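Cellulosomal scaffoldin (Bacteroides cellulosolvens, PDB 2XBT) probably binds cellulose through this family 3b carbohydrate-binding module, one part of a much longer scaffoldin of the bacterial cellulosome. Local coordinates at residues R48-S53 with N86-I91. Residues are numbered along the deposited sequence; the frame is centred on the assembly and turned at random.
With NO3 (nitrate ion), chain B.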
loop_
_atom_site.group_PDB
_atom_site.type_symbol
_atom_site.label_atom_id
_atom_site.label_comp_id
_atom_site.label_asym_id
_atom_site.label_seq_id
_atom_site.Cartn_x
_atom_site.Cartn_y
_atom_site.Cartn_z
ATOM N N ARG A 48 -3.097 -3.368 1.319
ATOM C CA ARG A 48 -4.125 -2.697 2.115
ATOM C C ARG A 48 -3.503 -1.687 3.045
ATOM O O ARG A 48 -2.538 -1.981 3.754
ATOM C CB ARG A 48 -4.948 -3.698 2.928
ATOM C CG ARG A 48 -5.714 -4.686 2.063
ATOM C CD ARG A 48 -6.492 -5.686 2.913
ATOM N NE ARG A 48 -7.383 -6.466 2.067
ATOM C CZ ARG A 48 -8.358 -7.259 2.496
ATOM N NH1 ARG A 48 -8.607 -7.391 3.791
ATOM N NH2 ARG A 48 -9.100 -7.913 1.615
ATOM N N TYR A 49 -4.078 -0.490 3.030
ATOM C CA TYR A 49 -3.684 0.603 3.894
ATOM C C TYR A 49 -4.908 0.855 4.748
ATOM O O TYR A 49 -5.971 1.169 4.226
ATOM C CB TYR A 49 -3.396 1.845 3.056
ATOM C CG TYR A 49 -2.852 3.026 3.833
ATOM C CD1 TYR A 49 -1.484 3.289 3.870
ATOM C CD2 TYR A 49 -3.706 3.894 4.511
ATOM C CE1 TYR A 49 -0.978 4.382 4.569
ATOM C CE2 TYR A 49 -3.212 4.990 5.215
ATOM C CZ TYR A 49 -1.848 5.227 5.241
ATOM O OH TYR A 49 -1.324 6.313 5.921
ATOM N N PHE A 50 -4.744 0.695 6.056
ATOM C CA PHE A 50 -5.872 0.707 6.986
ATOM C C PHE A 50 -6.008 2.074 7.623
ATOM O O PHE A 50 -5.007 2.697 7.982
ATOM C CB PHE A 50 -5.664 -0.332 8.068
ATOM C CG PHE A 50 -5.467 -1.726 7.520
ATOM C CD1 PHE A 50 -6.563 -2.525 7.245
ATOM C CD2 PHE A 50 -4.195 -2.219 7.299
ATOM C CE1 PHE A 50 -6.400 -3.814 6.741
ATOM C CE2 PHE A 50 -4.010 -3.515 6.779
ATOM C CZ PHE A 50 -5.126 -4.304 6.513
ATOM N N TYR A 51 -7.246 2.530 7.760
ATOM C CA TYR A 51 -7.484 3.896 8.214
ATOM C C TYR A 51 -8.842 4.035 8.887
ATOM O O TYR A 51 -9.658 3.122 8.875
ATOM C CB TYR A 51 -7.396 4.885 7.040
ATOM C CG TYR A 51 -8.556 4.774 6.063
ATOM C CD1 TYR A 51 -9.637 5.633 6.144
ATOM C CD2 TYR A 51 -8.565 3.799 5.055
ATOM C CE1 TYR A 51 -10.701 5.539 5.251
ATOM C CE2 TYR A 51 -9.626 3.694 4.161
ATOM C CZ TYR A 51 -10.686 4.570 4.268
ATOM O OH TYR A 51 -11.744 4.485 3.396
ATOM N N THR A 52 -9.078 5.211 9.452
ATOM C CA THR A 52 -10.300 5.470 10.187
ATOM C C THR A 52 -11.070 6.547 9.470
ATOM O O THR A 52 -10.524 7.606 9.140
ATOM C CB THR A 52 -10.012 5.969 11.607
ATOM O OG1 THR A 52 -9.414 4.922 12.372
ATOM C CG2 THR A 52 -11.310 6.430 12.282
ATOM N N SER A 53 -12.330 6.271 9.198
ATOM C CA SER A 53 -13.154 7.218 8.478
ATOM C C SER A 53 -13.865 8.151 9.431
ATOM O O SER A 53 -14.787 7.753 10.145
ATOM C CB SER A 53 -14.197 6.521 7.616
ATOM O OG SER A 53 -14.982 7.492 6.945
ATOM N N ASN A 86 -11.363 1.588 10.833
ATOM C CA ASN A 86 -12.663 1.008 10.503
ATOM C C ASN A 86 -12.832 0.801 8.994
ATOM O O ASN A 86 -13.887 0.369 8.522
ATOM C CB ASN A 86 -13.813 1.822 11.109
ATOM C CG ASN A 86 -13.880 3.254 10.578
ATOM O OD1 ASN A 86 -12.964 3.739 9.919
ATOM N ND2 ASN A 86 -14.974 3.939 10.883
ATOM N N LYS A 87 -11.774 1.116 8.246
ATOM C CA LYS A 87 -11.762 0.957 6.803
ATOM C C LYS A 87 -10.382 0.539 6.320
ATOM O O LYS A 87 -9.404 0.588 7.066
ATOM C CB LYS A 87 -12.108 2.275 6.101
ATOM C CG LYS A 87 -13.376 2.992 6.589
ATOM C CD LYS A 87 -14.612 2.614 5.788
ATOM C CE LYS A 87 -15.804 3.469 6.212
ATOM N NZ LYS A 87 -17.095 3.019 5.611
ATOM N N TYR A 88 -10.312 0.135 5.056
ATOM C CA TYR A 88 -9.030 0.002 4.379
ATOM C C TYR A 88 -9.151 0.357 2.910
ATOM O O TYR A 88 -10.200 0.160 2.296
ATOM C CB TYR A 88 -8.427 -1.388 4.534
ATOM C CG TYR A 88 -9.263 -2.502 3.973
ATOM C CD1 TYR A 88 -9.011 -3.019 2.693
ATOM C CD2 TYR A 88 -10.309 -3.037 4.704
ATOM C CE1 TYR A 88 -9.796 -4.061 2.171
ATOM C CE2 TYR A 88 -11.082 -4.065 4.203
ATOM C CZ TYR A 88 -10.824 -4.571 2.934
ATOM O OH TYR A 88 -11.606 -5.584 2.442
ATOM N N ILE A 89 -8.084 0.931 2.374
ATOM C CA ILE A 89 -7.946 1.085 0.940
ATOM C C ILE A 89 -7.324 -0.226 0.471
ATOM O O ILE A 89 -6.358 -0.697 1.079
ATOM C CB ILE A 89 -6.956 2.193 0.596
ATOM C CG1 ILE A 89 -7.323 3.482 1.333
ATOM C CG2 ILE A 89 -6.913 2.424 -0.921
ATOM C CD1 ILE A 89 -6.169 4.403 1.503
ATOM N N GLU A 90 -7.850 -0.785 -0.612
ATOM C CA GLU A 90 -7.214 -1.937 -1.242
ATOM C C GLU A 90 -6.737 -1.558 -2.619
ATOM O O GLU A 90 -7.537 -1.197 -3.486
ATOM C CB GLU A 90 -8.165 -3.131 -1.348
ATOM C CG GLU A 90 -7.498 -4.354 -1.982
ATOM C CD GLU A 90 -8.314 -5.620 -1.792
ATOM O OE1 GLU A 90 -9.190 -5.892 -2.634
ATOM O OE2 GLU A 90 -8.080 -6.337 -0.798
ATOM N N ILE A 91 -5.429 -1.664 -2.811
ATOM C CA ILE A 91 -4.813 -1.358 -4.092
ATOM C C ILE A 91 -4.531 -2.658 -4.833
ATOM O O ILE A 91 -3.937 -3.588 -4.283
ATOM C CB ILE A 91 -3.533 -0.538 -3.877
ATOM C CG1 ILE A 91 -3.877 0.799 -3.214
ATOM C CG2 ILE A 91 -2.793 -0.302 -5.195
ATOM C CD1 ILE A 91 -2.670 1.556 -2.741
HETATM N N NO3 B . -10.893 -10.222 3.326
HETATM O O1 NO3 B . -10.451 -11.358 2.639
HETATM O O2 NO3 B . -11.780 -9.331 2.703
HETATM O O3 NO3 B . -10.444 -9.985 4.632
#
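Arg48 and Glu90 face each other at a non-hydrogen-bonded position of the antiparallel strands, and their side chains form a side-on salt bridge in which two guanidinium nitrogens converge on one carboxylate oxygen: NE of Arg48 meets OE2 of Glu90 on its anti side at 3.0 Å, and NH2 reaches the syn side of the same atom. The arginine chain, extended from CG to NE, carries the guanidinium over the ring of Tyr88, with planes only 21° apart and Arg48 NE 3.4 Å from Tyr88 CE1; Tyr149 makes a cation-pi contact with Arg48. NH1 and NH2 make weak hydrogen bonds to a nitrate ion, presumably picked up during crystallisation. Replacing Arg48 by alanine would probably leave Glu90 OE2 without its charge partner and one face of the Tyr88 ring without this cover.

On the other face, Lys87 CB sits over the Tyr51 ring, toward its rim, in a CH-pi contact 3.6 Å from the centroid; with CG set between the backbone N and the carbonyl carbon (chi1 70°), the ring leans over the neighbouring strand. Ile89 CG1 packs on Tyr51 CE2, and Phe75 of strand 71-82 touches both side chains.

Backbone bonds doubly pair Tyr49 with Ile89. Asn86 OD1 accepts a hydrogen bond from Ser53 N at 2.7 Å, in the amide plane on a lone pair. Tyr51 N donates to Lys87 O, while Tyr51 O receives Lys87 N and, weakly, Asn86 N: two residues opposite one, a classic beta bulge ending this pairing within a five-stranded sheet of the CBM3 beta-sandwich.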